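Local coordinates for protein nucleoporin NUP170 (Chaetomium thermophilum, PDB 5HAX) that probably serves as a scaffold nucleoporin of the inner ring of the nuclear pore complex, with a beta-propeller region followed by a helical region, at residues His65-Leu75 with Ala86-Trp95; Val347-Pro355 with Leu370-Asp378. One frame throughout, in Å; residues are numbered along the deposited sequence.

Interaction 1: His65-Leu75 with Ala86-Trp95; sequences HLNAGEVFTKL and ASIDSSLFLW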
# COMPACT_ATOMS: atom_id res chain seq x y z
N HIS A 65 -26.97 21.28 -4.29
CA HIS A 65 -26.86 21.56 -2.87
C HIS A 65 -25.68 22.47 -2.57
O HIS A 65 -25.79 23.38 -1.74
CB HIS A 65 -26.74 20.25 -2.08
CG HIS A 65 -27.99 19.44 -2.05
ND1 HIS A 65 -29.17 19.91 -1.50
CD2 HIS A 65 -28.25 18.18 -2.47
CE1 HIS A 65 -30.10 18.97 -1.60
NE2 HIS A 65 -29.57 17.91 -2.18
N LEU A 66 -24.54 22.24 -3.23
CA LEU A 66 -23.34 23.03 -2.95
C LEU A 66 -23.56 24.50 -3.28
O LEU A 66 -23.22 25.38 -2.49
CB LEU A 66 -22.15 22.46 -3.72
CG LEU A 66 -21.48 21.22 -3.12
CD1 LEU A 66 -20.53 20.60 -4.13
CD2 LEU A 66 -20.73 21.57 -1.84
N ASN A 67 -24.11 24.78 -4.47
CA ASN A 67 -24.42 26.15 -4.84
C ASN A 67 -25.60 26.71 -4.06
O ASN A 67 -25.83 27.92 -4.10
CB ASN A 67 -24.68 26.24 -6.34
CG ASN A 67 -23.42 26.06 -7.16
OD1 ASN A 67 -22.41 25.56 -6.66
ND2 ASN A 67 -23.47 26.48 -8.42
N ALA A 68 -26.36 25.85 -3.37
CA ALA A 68 -27.38 26.29 -2.43
C ALA A 68 -26.83 26.47 -1.02
O ALA A 68 -27.60 26.49 -0.05
CB ALA A 68 -28.54 25.28 -2.41
N GLY A 69 -25.51 26.60 -0.89
CA GLY A 69 -24.89 26.73 0.42
C GLY A 69 -24.97 28.17 0.91
O GLY A 69 -24.61 29.10 0.19
N GLU A 70 -25.45 28.34 2.14
CA GLU A 70 -25.62 29.67 2.71
C GLU A 70 -24.35 30.20 3.36
O GLU A 70 -24.05 31.39 3.23
CB GLU A 70 -26.75 29.64 3.75
CG GLU A 70 -28.15 29.61 3.14
CD GLU A 70 -29.24 29.44 4.18
OE1 GLU A 70 -28.92 29.13 5.34
OE2 GLU A 70 -30.43 29.63 3.83
N VAL A 71 -23.58 29.34 4.04
CA VAL A 71 -22.43 29.80 4.82
C VAL A 71 -21.20 28.94 4.55
O VAL A 71 -20.11 29.46 4.33
CB VAL A 71 -22.77 29.82 6.32
CG1 VAL A 71 -21.56 30.28 7.14
CG2 VAL A 71 -23.96 30.74 6.59
N PHE A 72 -21.36 27.61 4.58
CA PHE A 72 -20.20 26.73 4.63
C PHE A 72 -20.47 25.42 3.89
O PHE A 72 -21.56 24.85 4.00
CB PHE A 72 -19.83 26.44 6.09
CG PHE A 72 -18.50 25.76 6.25
CD1 PHE A 72 -17.32 26.44 5.96
CD2 PHE A 72 -18.42 24.46 6.71
CE1 PHE A 72 -16.10 25.82 6.12
CE2 PHE A 72 -17.20 23.84 6.87
CZ PHE A 72 -16.03 24.52 6.57
N THR A 73 -19.47 24.95 3.15
CA THR A 73 -19.51 23.67 2.46
C THR A 73 -18.14 22.99 2.59
O THR A 73 -17.13 23.64 2.88
CB THR A 73 -19.87 23.81 0.98
OG1 THR A 73 -18.86 24.55 0.30
CG2 THR A 73 -21.22 24.51 0.82
N LYS A 74 -18.12 21.68 2.35
CA LYS A 74 -16.89 20.91 2.48
C LYS A 74 -17.05 19.57 1.76
O LYS A 74 -18.14 18.99 1.75
CB LYS A 74 -16.55 20.67 3.95
CG LYS A 74 -15.15 20.13 4.18
CD LYS A 74 -14.73 20.29 5.64
CE LYS A 74 -13.33 19.74 5.88
NZ LYS A 74 -12.32 20.32 4.95
N LEU A 75 -15.95 19.10 1.16
CA LEU A 75 -15.89 17.81 0.48
C LEU A 75 -14.83 16.93 1.13
O LEU A 75 -13.87 17.43 1.73
CB LEU A 75 -15.55 17.98 -1.01
CG LEU A 75 -16.59 18.66 -1.90
CD1 LEU A 75 -16.00 19.02 -3.25
CD2 LEU A 75 -17.79 17.74 -2.08
N ALA A 86 -20.14 15.13 0.90
CA ALA A 86 -20.23 16.58 0.82
C ALA A 86 -21.13 17.06 1.95
O ALA A 86 -22.22 16.52 2.14
CB ALA A 86 -20.79 17.04 -0.53
N SER A 87 -20.66 18.06 2.70
CA SER A 87 -21.46 18.69 3.74
C SER A 87 -21.87 20.08 3.29
O SER A 87 -21.05 20.82 2.73
CB SER A 87 -20.69 18.76 5.07
OG SER A 87 -19.59 19.66 4.98
N ILE A 88 -23.13 20.42 3.51
CA ILE A 88 -23.67 21.74 3.21
C ILE A 88 -24.36 22.24 4.47
O ILE A 88 -25.42 21.74 4.85
CB ILE A 88 -24.65 21.72 2.03
CG1 ILE A 88 -23.97 21.18 0.77
CG2 ILE A 88 -25.19 23.12 1.76
CD1 ILE A 88 -24.20 19.71 0.55
N ASP A 89 -23.75 23.23 5.13
CA ASP A 89 -24.24 23.74 6.40
C ASP A 89 -24.44 22.60 7.40
O ASP A 89 -23.46 21.98 7.82
CB ASP A 89 -25.54 24.53 6.19
CG ASP A 89 -25.34 25.76 5.32
OD1 ASP A 89 -24.30 26.43 5.47
OD2 ASP A 89 -26.22 26.05 4.48
N SER A 90 -25.69 22.30 7.76
CA SER A 90 -25.99 21.26 8.73
C SER A 90 -26.41 19.94 8.08
O SER A 90 -26.94 19.07 8.76
CB SER A 90 -27.10 21.73 9.68
OG SER A 90 -28.28 22.06 8.97
N SER A 91 -26.18 19.78 6.77
CA SER A 91 -26.61 18.60 6.04
C SER A 91 -25.41 17.88 5.44
O SER A 91 -24.42 18.51 5.04
CB SER A 91 -27.60 18.98 4.93
OG SER A 91 -28.82 19.45 5.47
N LEU A 92 -25.50 16.55 5.38
CA LEU A 92 -24.42 15.69 4.90
C LEU A 92 -24.95 14.73 3.84
O LEU A 92 -26.04 14.18 3.99
CB LEU A 92 -23.80 14.90 6.05
CG LEU A 92 -22.72 13.89 5.67
CD1 LEU A 92 -21.54 14.58 5.00
CD2 LEU A 92 -22.28 13.12 6.90
N PHE A 93 -24.16 14.52 2.79
CA PHE A 93 -24.55 13.66 1.67
C PHE A 93 -23.38 12.78 1.27
O PHE A 93 -22.30 13.28 0.95
CB PHE A 93 -25.02 14.49 0.48
CG PHE A 93 -26.23 15.34 0.77
CD1 PHE A 93 -27.50 14.80 0.70
CD2 PHE A 93 -26.09 16.67 1.13
CE1 PHE A 93 -28.61 15.57 0.98
CE2 PHE A 93 -27.20 17.45 1.41
CZ PHE A 93 -28.46 16.90 1.33
N LEU A 94 -23.60 11.46 1.29
CA LEU A 94 -22.62 10.47 0.88
C LEU A 94 -23.05 9.83 -0.43
O LEU A 94 -24.24 9.78 -0.75
CB LEU A 94 -22.47 9.37 1.94
CG LEU A 94 -21.90 9.72 3.32
CD1 LEU A 94 -22.84 10.62 4.11
CD2 LEU A 94 -21.64 8.44 4.10
N TRP A 95 -22.07 9.34 -1.20
CA TRP A 95 -22.40 8.65 -2.44
C TRP A 95 -21.21 7.81 -2.90
O TRP A 95 -20.05 8.14 -2.63
CB TRP A 95 -22.80 9.64 -3.54
CG TRP A 95 -21.66 10.40 -4.16
CD1 TRP A 95 -20.95 10.06 -5.27
CD2 TRP A 95 -21.11 11.65 -3.71
NE1 TRP A 95 -19.99 11.01 -5.54
CE2 TRP A 95 -20.07 12.00 -4.59
CE3 TRP A 95 -21.41 12.51 -2.64
CZ2 TRP A 95 -19.32 13.16 -4.44
CZ3 TRP A 95 -20.66 13.66 -2.50
CH2 TRP A 95 -19.63 13.98 -3.39
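The imidazole of His-65 overlaps the phenyl ring of Phe-93 in an offset stack. Their centroids lie 4.4 Å apart and their planes are 14° from parallel. Phe-93 CZ sits over the centre of the imidazole, while His-65 CD2 lies toward the rim of the phenyl ring. The contact belongs to an antiparallel four-stranded sheet, consistent with a propeller blade, with the end of helix 60-67 packed on one face. With His-65 CG anti to its carbonyl carbon (chi1 -71°), the imidazole lies over Phe-93 while CB meets Ile-88 CD1 at 3.7 Å. Were His-65 an alanine, one face of the Phe-93 ring would probably lose its stacking partner. Leu-66 CD2 adds a looser touch on Ile-88 CG1. A type II' turn from Ile-88 to Ser-91 joins the second and third strands. At its second residue, Asp-89 N bonds to Phe-72 O at 2.9 Å. Asp-89 was modelled in two conformers, so its carboxylate bonds are doubtful; in one, OD1 accepts from Phe-72 N, with weak bonds from Val-71 N to OD1 and Glu-70 N to OD2. Further along, Lys-74 and Ser-87 form a hydrogen-bonded pair. Next to it Leu-75 CD2 presses tightly on Ala-86 CB, 3.4 Å away.

Interaction 2: Val347-Pro355 with Leu370-Asp378; sequences VKFPPRESP and LDKTSRALD
Asp-371 OD1 takes a nearly straight bond from Arg-352 NH2 at 2.9 Å, through its syn lone pair, and a weak one from Thr-373 N. Arg-352 NE meets the other oxygen, OD2, so the guanidinium grips the carboxylate side-on. The two planes are only 17° apart. The NE to OD2 distance is shorter than expected and its exact length doubtful. A bend at chi3 (-76°) turns Arg-352 so that NE and NH2 both face the carboxylate. A water bonded to Asp-371 OD2 also donates to Pro-350 O. The segments run from the end of strand 341-348 into the connection toward strand 380-386. These strands belong to different sheets, consistent with a link between propeller blades. Ser-374 makes an ST turn here: its OG accepts from Ala-376 N at 3.2 Å. The same OG donates to Pro-351 O, again at a doubtfully short distance. Apolar contacts flank the polar ones. The Phe-349 ring is sandwiched, with Val-347 CG1 over one face and Lys-372 CB over the other, 3.8 Å from the centroid in a CH-pi contact. The amine of Lys-372 bonds elsewhere, to Ser-283 O. Leu-377 CD1 lies against both prolines, 3.8 Å from Pro-350 CB and 3.7 Å from Pro-351 CD.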
# COMPACT_ATOMS: atom_id res chain seq x y z
N VAL A 347 16.94 14.34 4.04
CA VAL A 347 16.11 15.24 3.24
C VAL A 347 16.15 14.77 1.79
O VAL A 347 17.23 14.60 1.22
CB VAL A 347 16.59 16.70 3.33
CG1 VAL A 347 15.69 17.61 2.48
CG2 VAL A 347 16.61 17.17 4.77
N LYS A 348 14.97 14.60 1.19
CA LYS A 348 14.85 14.41 -0.25
C LYS A 348 14.43 15.74 -0.87
O LYS A 348 13.31 16.21 -0.64
CB LYS A 348 13.84 13.31 -0.59
CG LYS A 348 13.83 12.90 -2.06
CD LYS A 348 15.14 12.23 -2.48
CE LYS A 348 15.31 12.18 -3.99
NZ LYS A 348 14.64 11.00 -4.61
N PHE A 349 15.34 16.34 -1.64
CA PHE A 349 15.07 17.63 -2.26
C PHE A 349 14.25 17.46 -3.54
O PHE A 349 14.20 16.37 -4.12
CB PHE A 349 16.37 18.35 -2.57
CG PHE A 349 17.05 18.92 -1.35
CD1 PHE A 349 16.65 20.13 -0.81
CD2 PHE A 349 18.10 18.24 -0.74
CE1 PHE A 349 17.27 20.65 0.31
CE2 PHE A 349 18.72 18.76 0.38
CZ PHE A 349 18.30 19.97 0.90
N PRO A 350 13.60 18.53 -3.99
CA PRO A 350 12.66 18.41 -5.12
C PRO A 350 13.37 18.09 -6.43
O PRO A 350 14.56 18.38 -6.59
CB PRO A 350 12.01 19.80 -5.19
CG PRO A 350 12.28 20.44 -3.89
CD PRO A 350 13.57 19.87 -3.39
N PRO A 351 12.65 17.53 -7.40
CA PRO A 351 13.20 17.40 -8.75
C PRO A 351 13.29 18.77 -9.42
O PRO A 351 12.76 19.76 -8.93
CB PRO A 351 12.18 16.51 -9.45
CG PRO A 351 10.88 16.90 -8.80
CD PRO A 351 11.22 17.18 -7.35
N ARG A 352 13.98 18.80 -10.56
CA ARG A 352 14.19 20.04 -11.30
C ARG A 352 13.29 20.17 -12.52
O ARG A 352 12.85 21.28 -12.84
CB ARG A 352 15.66 20.15 -11.74
CG ARG A 352 16.01 21.51 -12.33
CD ARG A 352 17.48 21.83 -12.15
NE ARG A 352 17.79 22.25 -10.78
CZ ARG A 352 17.75 23.50 -10.34
NH1 ARG A 352 17.42 24.50 -11.15
NH2 ARG A 352 18.05 23.76 -9.07
N GLU A 353 12.99 19.07 -13.20
CA GLU A 353 12.19 19.12 -14.42
C GLU A 353 10.77 19.61 -14.11
O GLU A 353 10.09 19.07 -13.23
CB GLU A 353 12.13 17.74 -15.07
CG GLU A 353 12.48 17.74 -16.55
CD GLU A 353 12.06 16.46 -17.25
OE1 GLU A 353 10.84 16.22 -17.37
OE2 GLU A 353 12.95 15.69 -17.66
N SER A 354 10.33 20.62 -14.86
CA SER A 354 8.97 21.13 -14.79
C SER A 354 8.11 20.48 -15.87
O SER A 354 8.62 19.98 -16.87
CB SER A 354 8.96 22.65 -14.95
OG SER A 354 9.30 23.30 -13.74
N PRO A 355 6.79 20.48 -15.69
CA PRO A 355 5.91 19.89 -16.70
C PRO A 355 5.89 20.73 -17.97
O PRO A 355 5.93 21.97 -17.92
CB PRO A 355 4.54 19.87 -16.02
CG PRO A 355 4.61 20.98 -15.02
CD PRO A 355 6.03 21.03 -14.55
N LEU A 370 24.45 17.19 -5.68
CA LEU A 370 23.18 17.33 -4.96
C LEU A 370 22.47 18.60 -5.40
O LEU A 370 23.02 19.70 -5.28
CB LEU A 370 23.43 17.35 -3.45
CG LEU A 370 22.18 17.49 -2.58
CD1 LEU A 370 21.28 16.26 -2.72
CD2 LEU A 370 22.55 17.74 -1.13
N ASP A 371 21.26 18.45 -5.93
CA ASP A 371 20.43 19.59 -6.32
C ASP A 371 19.56 19.97 -5.13
O ASP A 371 18.58 19.29 -4.81
CB ASP A 371 19.58 19.25 -7.54
CG ASP A 371 18.87 20.46 -8.11
OD1 ASP A 371 18.89 21.53 -7.47
OD2 ASP A 371 18.30 20.34 -9.21
N LYS A 372 19.92 21.07 -4.47
CA LYS A 372 19.25 21.53 -3.26
C LYS A 372 18.59 22.90 -3.45
O LYS A 372 18.32 23.59 -2.46
CB LYS A 372 20.25 21.59 -2.11
CG LYS A 372 21.41 22.55 -2.36
CD LYS A 372 22.46 22.48 -1.26
CE LYS A 372 23.52 23.54 -1.44
NZ LYS A 372 24.50 23.56 -0.32
N THR A 373 18.33 23.31 -4.70
CA THR A 373 17.81 24.64 -4.98
C THR A 373 16.63 24.65 -5.95
O THR A 373 16.19 25.73 -6.36
CB THR A 373 18.92 25.53 -5.55
OG1 THR A 373 19.52 24.90 -6.69
CG2 THR A 373 20.00 25.80 -4.50
N SER A 374 16.08 23.49 -6.31
CA SER A 374 15.01 23.47 -7.30
C SER A 374 13.73 24.06 -6.73
O SER A 374 13.36 23.82 -5.58
CB SER A 374 14.74 22.05 -7.78
OG SER A 374 13.64 22.05 -8.67
N ARG A 375 13.03 24.83 -7.57
CA ARG A 375 11.75 25.44 -7.23
C ARG A 375 10.57 24.73 -7.90
O ARG A 375 9.47 25.28 -7.91
CB ARG A 375 11.75 26.92 -7.62
CG ARG A 375 12.92 27.72 -7.06
CD ARG A 375 12.67 28.19 -5.64
NE ARG A 375 11.47 29.01 -5.54
CZ ARG A 375 11.36 30.25 -6.01
NH1 ARG A 375 12.39 30.82 -6.62
NH2 ARG A 375 10.22 30.91 -5.87
N ALA A 376 10.79 23.53 -8.44
CA ALA A 376 9.77 22.89 -9.26
C ALA A 376 8.53 22.51 -8.45
O ALA A 376 7.43 22.44 -9.01
CB ALA A 376 10.35 21.65 -9.94
N LEU A 377 8.69 22.26 -7.15
CA LEU A 377 7.58 21.92 -6.27
C LEU A 377 7.18 23.09 -5.38
O LEU A 377 6.51 22.89 -4.36
CB LEU A 377 7.93 20.70 -5.42
CG LEU A 377 8.30 19.41 -6.16
CD1 LEU A 377 8.50 18.28 -5.16
CD2 LEU A 377 7.23 19.04 -7.18
N ASP A 378 7.58 24.31 -5.74
CA ASP A 378 7.27 25.50 -4.96
C ASP A 378 6.17 26.31 -5.65
O ASP A 378 6.36 26.76 -6.78
CB ASP A 378 8.53 26.35 -4.77
CG ASP A 378 8.29 27.60 -3.95
OD1 ASP A 378 7.26 27.67 -3.25
OD2 ASP A 378 9.13 28.52 -4.01
O HOH W 1 16.31 20.49 -5.47
O HOH W 2 16.64 17.86 -8.52
O HOH W 3 6.68 23.14 -11.50

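Interaction 1 closes before interaction 2 opens along the chain. Their centres are 38 Å apart and their nearest atoms about 21 Å apart, so they do not touch. Both lie in the Nup133 N-terminal-like range, which belongs to the beta-propeller clan. Interaction 1 sits within one sheet and its helix: it sets helix 60-67 and strand 73-78 against strands 83-88 and 91-96. Interaction 2 starts at the end of strand 341-348, in one five-stranded sheet. It continues on a long connection, with no helix or strand in its modelled part, that enters strand 380-386 of another. The first contact lies within what is probably a single blade, and the second lies on the passage between two such sheets.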